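Local structure of DUF3822 family protein (Bacteroides thetaiotaomicron VPI-5482, 3HRG) at residues N159-Y164 and L207-E212; R102-V107 and D124-T129. The protein is of unknown function but adopts an actin-like ATPase fold, which suggests, without proving, a relation to nucleotide-handling proteins of that superfamily. All blocks are in the same frame, centred on the assembly; numbering follows the deposited sequence. Where two conformers were deposited one is given.

Interaction 1: residues N159-Y164 and L207-E212; sequences NSKKMY and LEFNQE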
loop_
_atom_site.group_PDB
_atom_site.type_symbol
_atom_site.label_atom_id
_atom_site.label_comp_id
_atom_site.label_asym_id
_atom_site.label_seq_id
_atom_site.Cartn_x
_atom_site.Cartn_y
_atom_site.Cartn_z
ATOM N N ASN A 159 -11.427 16.111 -15.683
ATOM C CA ASN A 159 -11.722 17.173 -14.714
ATOM C C ASN A 159 -12.685 16.803 -13.576
ATOM O O ASN A 159 -13.490 17.640 -13.135
ATOM C CB ASN A 159 -12.254 18.418 -15.455
ATOM C CG ASN A 159 -13.451 18.120 -16.349
ATOM O OD1 ASN A 159 -13.794 16.964 -16.593
ATOM N ND2 ASN A 159 -14.084 19.177 -16.860
ATOM N N SER A 160 -12.667 15.537 -13.177
ATOM C CA SER A 160 -13.442 15.061 -12.052
ATOM C C SER A 160 -12.526 14.762 -10.870
ATOM O O SER A 160 -11.318 14.523 -11.069
ATOM C CB SER A 160 -14.125 13.769 -12.478
ATOM O OG SER A 160 -13.133 12.788 -12.863
ATOM N N LYS A 161 -13.074 14.809 -9.648
ATOM C CA LYS A 161 -12.325 14.397 -8.452
ATOM C C LYS A 161 -12.386 12.888 -8.460
ATOM O O LYS A 161 -13.319 12.280 -9.015
ATOM C CB LYS A 161 -12.897 14.927 -7.148
ATOM C CG LYS A 161 -12.919 16.435 -7.046
ATOM C CD LYS A 161 -13.433 16.880 -5.698
ATOM C CE LYS A 161 -13.557 18.387 -5.605
ATOM N NZ LYS A 161 -14.002 18.756 -4.225
ATOM N N LYS A 162 -11.413 12.255 -7.827
ATOM C CA LYS A 162 -11.350 10.805 -7.874
ATOM C C LYS A 162 -11.061 10.187 -6.522
ATOM O O LYS A 162 -10.268 10.713 -5.740
ATOM C CB LYS A 162 -10.315 10.385 -8.923
ATOM C CG LYS A 162 -10.761 10.771 -10.371
ATOM C CD LYS A 162 -9.706 10.590 -11.349
ATOM C CE LYS A 162 -10.064 11.157 -12.701
ATOM N NZ LYS A 162 -10.017 12.645 -12.753
HETATM N N MSE A 163 -11.759 9.092 -6.256
HETATM C CA MSE A 163 -11.552 8.308 -5.056
HETATM C C MSE A 163 -11.006 6.959 -5.507
HETATM O O MSE A 163 -11.664 6.266 -6.308
HETATM C CB MSE A 163 -12.880 8.073 -4.298
HETATM C CG MSE A 163 -12.685 7.192 -3.084
HETATM SE SE MSE A 163 -14.295 6.971 -1.998
HETATM C CE MSE A 163 -14.522 8.765 -1.414
ATOM N N TYR A 164 -9.830 6.590 -5.017
ATOM C CA TYR A 164 -9.197 5.286 -5.315
ATOM C C TYR A 164 -9.260 4.488 -4.027
ATOM O O TYR A 164 -8.804 4.961 -3.006
ATOM C CB TYR A 164 -7.746 5.419 -5.782
ATOM C CG TYR A 164 -7.631 6.139 -7.090
ATOM C CD1 TYR A 164 -7.704 5.445 -8.292
ATOM C CD2 TYR A 164 -7.470 7.515 -7.135
ATOM C CE1 TYR A 164 -7.621 6.100 -9.511
ATOM C CE2 TYR A 164 -7.376 8.190 -8.376
ATOM C CZ TYR A 164 -7.474 7.480 -9.541
ATOM O OH TYR A 164 -7.371 8.121 -10.753
ATOM N N LEU A 207 -16.000 14.643 1.919
ATOM C CA LEU A 207 -15.243 15.472 0.958
ATOM C C LEU A 207 -16.108 16.215 -0.054
ATOM O O LEU A 207 -15.582 16.885 -0.957
ATOM C CB LEU A 207 -14.245 14.561 0.259
ATOM C CG LEU A 207 -13.118 13.999 1.136
ATOM C CD1 LEU A 207 -12.158 13.126 0.311
ATOM C CD2 LEU A 207 -12.402 15.141 1.775
ATOM N N GLU A 208 -17.423 16.081 0.115
ATOM C CA GLU A 208 -18.459 16.683 -0.713
ATOM C C GLU A 208 -18.264 16.320 -2.187
ATOM O O GLU A 208 -18.375 17.187 -3.053
ATOM C CB GLU A 208 -18.533 18.205 -0.485
ATOM C CG GLU A 208 -18.644 18.576 1.017
ATOM C CD GLU A 208 -18.753 20.063 1.289
ATOM O OE1 GLU A 208 -19.360 20.822 0.507
ATOM O OE2 GLU A 208 -18.232 20.476 2.336
ATOM N N PHE A 209 -17.951 15.050 -2.447
ATOM C CA PHE A 209 -17.825 14.574 -3.812
ATOM C C PHE A 209 -19.198 14.645 -4.495
ATOM O O PHE A 209 -20.244 14.496 -3.845
ATOM C CB PHE A 209 -17.249 13.161 -3.870
ATOM C CG PHE A 209 -15.742 13.087 -3.967
ATOM C CD1 PHE A 209 -14.917 13.965 -3.292
ATOM C CD2 PHE A 209 -15.165 12.010 -4.638
ATOM C CE1 PHE A 209 -13.509 13.841 -3.384
ATOM C CE2 PHE A 209 -13.786 11.869 -4.741
ATOM C CZ PHE A 209 -12.947 12.762 -4.083
ATOM N N ASN A 210 -19.176 14.916 -5.792
ATOM C CA ASN A 210 -20.378 15.052 -6.609
ATOM C C ASN A 210 -20.796 13.661 -7.084
ATOM O O ASN A 210 -20.036 12.972 -7.780
ATOM C CB ASN A 210 -20.076 15.989 -7.772
ATOM C CG ASN A 210 -21.281 16.301 -8.583
ATOM O OD1 ASN A 210 -21.835 15.435 -9.244
ATOM N ND2 ASN A 210 -21.687 17.564 -8.574
ATOM N N GLN A 211 -21.997 13.247 -6.707
ATOM C CA GLN A 211 -22.497 11.910 -7.062
ATOM C C GLN A 211 -22.571 11.615 -8.576
ATOM O O GLN A 211 -22.434 10.465 -8.953
ATOM C CB GLN A 211 -23.847 11.631 -6.411
ATOM C CG GLN A 211 -23.796 11.559 -4.893
ATOM C CD GLN A 211 -25.161 11.259 -4.325
ATOM O OE1 GLN A 211 -25.814 12.132 -3.734
ATOM N NE2 GLN A 211 -25.643 10.059 -4.579
ATOM N N GLU A 212 -22.740 12.647 -9.402
ATOM C CA GLU A 212 -22.774 12.533 -10.876
ATOM C C GLU A 212 -21.430 12.640 -11.608
ATOM O O GLU A 212 -21.183 11.874 -12.526
ATOM C CB GLU A 212 -23.724 13.632 -11.465
ATOM C CG GLU A 212 -23.590 13.960 -13.016
ATOM C CD GLU A 212 -23.918 12.781 -13.964
ATOM O OE1 GLU A 212 -24.909 12.040 -13.759
ATOM O OE2 GLU A 212 -23.179 12.600 -14.948
HETATM O O HOH W 1 -13.287 17.392 -1.915
#
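The Phe209 ring carries Lys161 over one face, CB lying 4.0 Å from the ring centroid in a CH-pi contact offset toward the rim; at its edge, in the ring plane, lie Met163 N, Leu207 O and Lys162 C, the last 3.7 Å from Phe209 CE2. Phe209 follows the Schellman motif that ends helix 193-206, with Glu208 at positive phi, and the ring packs against strand 162-167, the middle strand of the second mixed sheet of this actin-like fold. Trp204 of that helix adds an edge-to-face partner. From the strand, Met163 (selenomethionine) touches CE2 of Phe209 with its CB at 3.9 Å, and its chain, with CG anti to the backbone N (chi1 177°), runs on to Leu200 and Val203 of helix 193-206. A serine in place of Phe209 would probably open a gap between strand and loop, leaving Lys161 and Met163 without their shared apolar partner. The buried Lys162 points away, and its NZ donates to Ser160 O at 2.8 Å. The extended Lys161 chain crosses the ring, CD 3.8 Å from Phe209 CE1, and ends with NZ donating to a water at 2.8 Å that in turn donates to Leu207 O.

Interaction 2: residues R102-V107 and D124-T129; sequences RENEIV and DKSTYT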
loop_
_atom_site.group_PDB
_atom_site.type_symbol
_atom_site.label_atom_id
_atom_site.label_comp_id
_atom_site.label_asym_id
_atom_site.label_seq_id
_atom_site.Cartn_x
_atom_site.Cartn_y
_atom_site.Cartn_z
ATOM N N ARG A 102 1.186 1.071 21.092
ATOM C CA ARG A 102 1.569 -0.327 20.948
ATOM C C ARG A 102 3.062 -0.457 21.229
ATOM O O ARG A 102 3.878 0.191 20.581
ATOM C CB ARG A 102 1.212 -0.751 19.536
ATOM C CG ARG A 102 1.459 -2.155 19.215
ATOM C CD ARG A 102 1.020 -2.463 17.824
ATOM N NE ARG A 102 -0.431 -2.429 17.619
ATOM C CZ ARG A 102 -1.038 -2.944 16.545
ATOM N NH1 ARG A 102 -0.350 -3.517 15.565
ATOM N NH2 ARG A 102 -2.348 -2.913 16.454
ATOM N N GLU A 103 3.436 -1.314 22.167
ATOM C CA GLU A 103 4.848 -1.439 22.559
ATOM C C GLU A 103 5.781 -2.077 21.511
ATOM O O GLU A 103 6.877 -1.555 21.290
ATOM C CB GLU A 103 4.954 -2.176 23.904
ATOM C CG GLU A 103 6.340 -2.129 24.608
ATOM C CD GLU A 103 6.763 -0.727 25.097
ATOM O OE1 GLU A 103 6.009 0.266 24.939
ATOM O OE2 GLU A 103 7.874 -0.624 25.675
ATOM N N ASN A 104 5.371 -3.137 20.817
ATOM C CA ASN A 104 6.285 -3.757 19.857
ATOM C C ASN A 104 6.148 -3.133 18.468
ATOM O O ASN A 104 6.053 -3.851 17.471
ATOM C CB ASN A 104 6.080 -5.275 19.800
ATOM C CG ASN A 104 7.289 -6.006 19.167
ATOM O OD1 ASN A 104 8.411 -5.954 19.716
ATOM N ND2 ASN A 104 7.061 -6.705 18.049
ATOM N N GLU A 105 6.100 -1.797 18.405
ATOM C CA GLU A 105 5.954 -1.074 17.141
ATOM C C GLU A 105 6.984 0.039 17.009
ATOM O O GLU A 105 7.259 0.736 17.960
ATOM C CB GLU A 105 4.546 -0.460 17.029
ATOM C CG GLU A 105 4.266 0.294 15.722
ATOM C CD GLU A 105 2.821 0.722 15.605
ATOM O OE1 GLU A 105 2.280 1.392 16.525
ATOM O OE2 GLU A 105 2.194 0.391 14.566
ATOM N N ILE A 106 7.538 0.177 15.812
ATOM C CA ILE A 106 8.459 1.248 15.453
ATOM C C ILE A 106 7.695 2.188 14.491
ATOM O O ILE A 106 6.973 1.713 13.605
ATOM C CB ILE A 106 9.728 0.689 14.776
ATOM C CG1 ILE A 106 10.588 -0.040 15.802
ATOM C CG2 ILE A 106 10.564 1.783 14.142
ATOM C CD1 ILE A 106 11.821 -0.655 15.162
ATOM N N VAL A 107 7.850 3.493 14.661
ATOM C CA VAL A 107 7.222 4.475 13.775
ATOM C C VAL A 107 8.267 5.014 12.784
ATOM O O VAL A 107 9.330 5.473 13.194
ATOM C CB VAL A 107 6.590 5.601 14.560
ATOM C CG1 VAL A 107 6.011 6.657 13.580
ATOM C CG2 VAL A 107 5.495 5.049 15.512
ATOM N N ASP A 124 5.919 -3.602 12.883
ATOM C CA ASP A 124 6.203 -4.433 14.042
ATOM C C ASP A 124 7.728 -4.442 14.279
ATOM O O ASP A 124 8.498 -4.653 13.335
ATOM C CB ASP A 124 5.669 -5.825 13.795
ATOM C CG ASP A 124 6.031 -6.768 14.883
ATOM O OD1 ASP A 124 5.565 -6.617 16.059
ATOM O OD2 ASP A 124 6.822 -7.647 14.560
ATOM N N LYS A 125 8.161 -4.228 15.511
ATOM C CA LYS A 125 9.594 -4.145 15.818
ATOM C C LYS A 125 10.362 -5.447 15.591
ATOM O O LYS A 125 11.489 -5.409 15.142
ATOM C CB LYS A 125 9.811 -3.648 17.244
ATOM C CG LYS A 125 11.250 -3.503 17.656
ATOM C CD LYS A 125 11.360 -2.695 18.976
ATOM C CE LYS A 125 12.817 -2.605 19.449
ATOM N NZ LYS A 125 12.972 -1.788 20.713
ATOM N N SER A 126 9.772 -6.579 15.956
ATOM C CA SER A 126 10.392 -7.883 15.723
ATOM C C SER A 126 10.620 -8.088 14.215
ATOM O O SER A 126 11.658 -8.605 13.790
ATOM C CB SER A 126 9.498 -9.007 16.235
ATOM O OG SER A 126 9.313 -8.905 17.624
ATOM N N THR A 127 9.632 -7.682 13.425
ATOM C CA THR A 127 9.708 -7.758 11.956
ATOM C C THR A 127 10.830 -6.855 11.426
ATOM O O THR A 127 11.647 -7.306 10.606
ATOM C CB THR A 127 8.346 -7.448 11.301
ATOM O OG1 THR A 127 7.480 -8.561 11.522
ATOM C CG2 THR A 127 8.489 -7.258 9.806
ATOM N N TYR A 128 10.866 -5.609 11.893
ATOM C CA TYR A 128 11.931 -4.672 11.514
ATOM C C TYR A 128 13.334 -5.197 11.868
ATOM O O TYR A 128 14.242 -5.153 11.051
ATOM C CB TYR A 128 11.717 -3.276 12.154
ATOM C CG TYR A 128 12.933 -2.412 11.929
ATOM C CD1 TYR A 128 13.143 -1.812 10.694
ATOM C CD2 TYR A 128 13.910 -2.276 12.900
ATOM C CE1 TYR A 128 14.289 -1.050 10.442
ATOM C CE2 TYR A 128 15.062 -1.536 12.649
ATOM C CZ TYR A 128 15.225 -0.922 11.409
ATOM O OH TYR A 128 16.348 -0.173 11.135
ATOM N N THR A 129 13.512 -5.687 13.086
ATOM C CA THR A 129 14.799 -6.230 13.546
ATOM C C THR A 129 15.247 -7.363 12.651
ATOM O O THR A 129 16.390 -7.418 12.234
ATOM C CB THR A 129 14.668 -6.728 14.990
ATOM O OG1 THR A 129 14.212 -5.630 15.807
ATOM C CG2 THR A 129 15.998 -7.287 15.540
#
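Asn104 reaches across to the first turn of helix 125-134, which starts straight after strand 117-124 with Asp124 as its N-cap. Asn104 CG is anti to its own backbone N (chi1 -162°), which swings the amide over the helix start. Asn104 CB lies 4.0 Å from Asp124 OD1, and Asn104 CG comes within 3.6 Å of the same oxygen. At the tip, Asn104 OD1 rests 3.7 Å from Lys125 CB. The amide nitrogen, Asn104 ND2, donates to Ser126 OG at 3.2 Å; it also lies close to Asp124 OD1, in a bond modelled too short to trust. Lys125 N donates to Asn104 O at 2.9 Å. Glu105 and Asp124 form an antiparallel non-hydrogen-bonded pair; the Glu105 carboxylate turns off to Arg77 and Tyr96. One residue on, Ile106 presses CD1 against Tyr128 CD2 at 3.5 Å and meets the Lys125 methylenes. The other carboxylate oxygen, Asp124 OD2, accepts the capping bond from Thr127 N at 3.0 Å, the donor standing above the carboxylate plane. With that N-H and the helix N terminus before it, the Asp124 carboxylate sits in an environment likely to stabilise its negative charge.

Overall arrangement
From the N terminus, the chain first builds strands 12-17, 22-28, 33-40 and 68-73 of the first mixed sheet, then departs into a separate three-stranded antiparallel sheet. Interaction 2 closes the loop formed by hairpin 105-112/117-124, tying its open end to helix 125-134, after which strand 139-142 completes the first mixed sheet. Interaction 1 follows in series, neither nested nor crossed: its loop spans strands 171-178 and 181-189 and helix 193-206, returning beside strand 162-167 before strand 215-220 begins. Both mixed sheets share the order 3-2-1-4-5, consistent with the duplicated domains of actin-like folds. The contacts lie on opposite sides of the chain's centre, their centres about 37 Å apart.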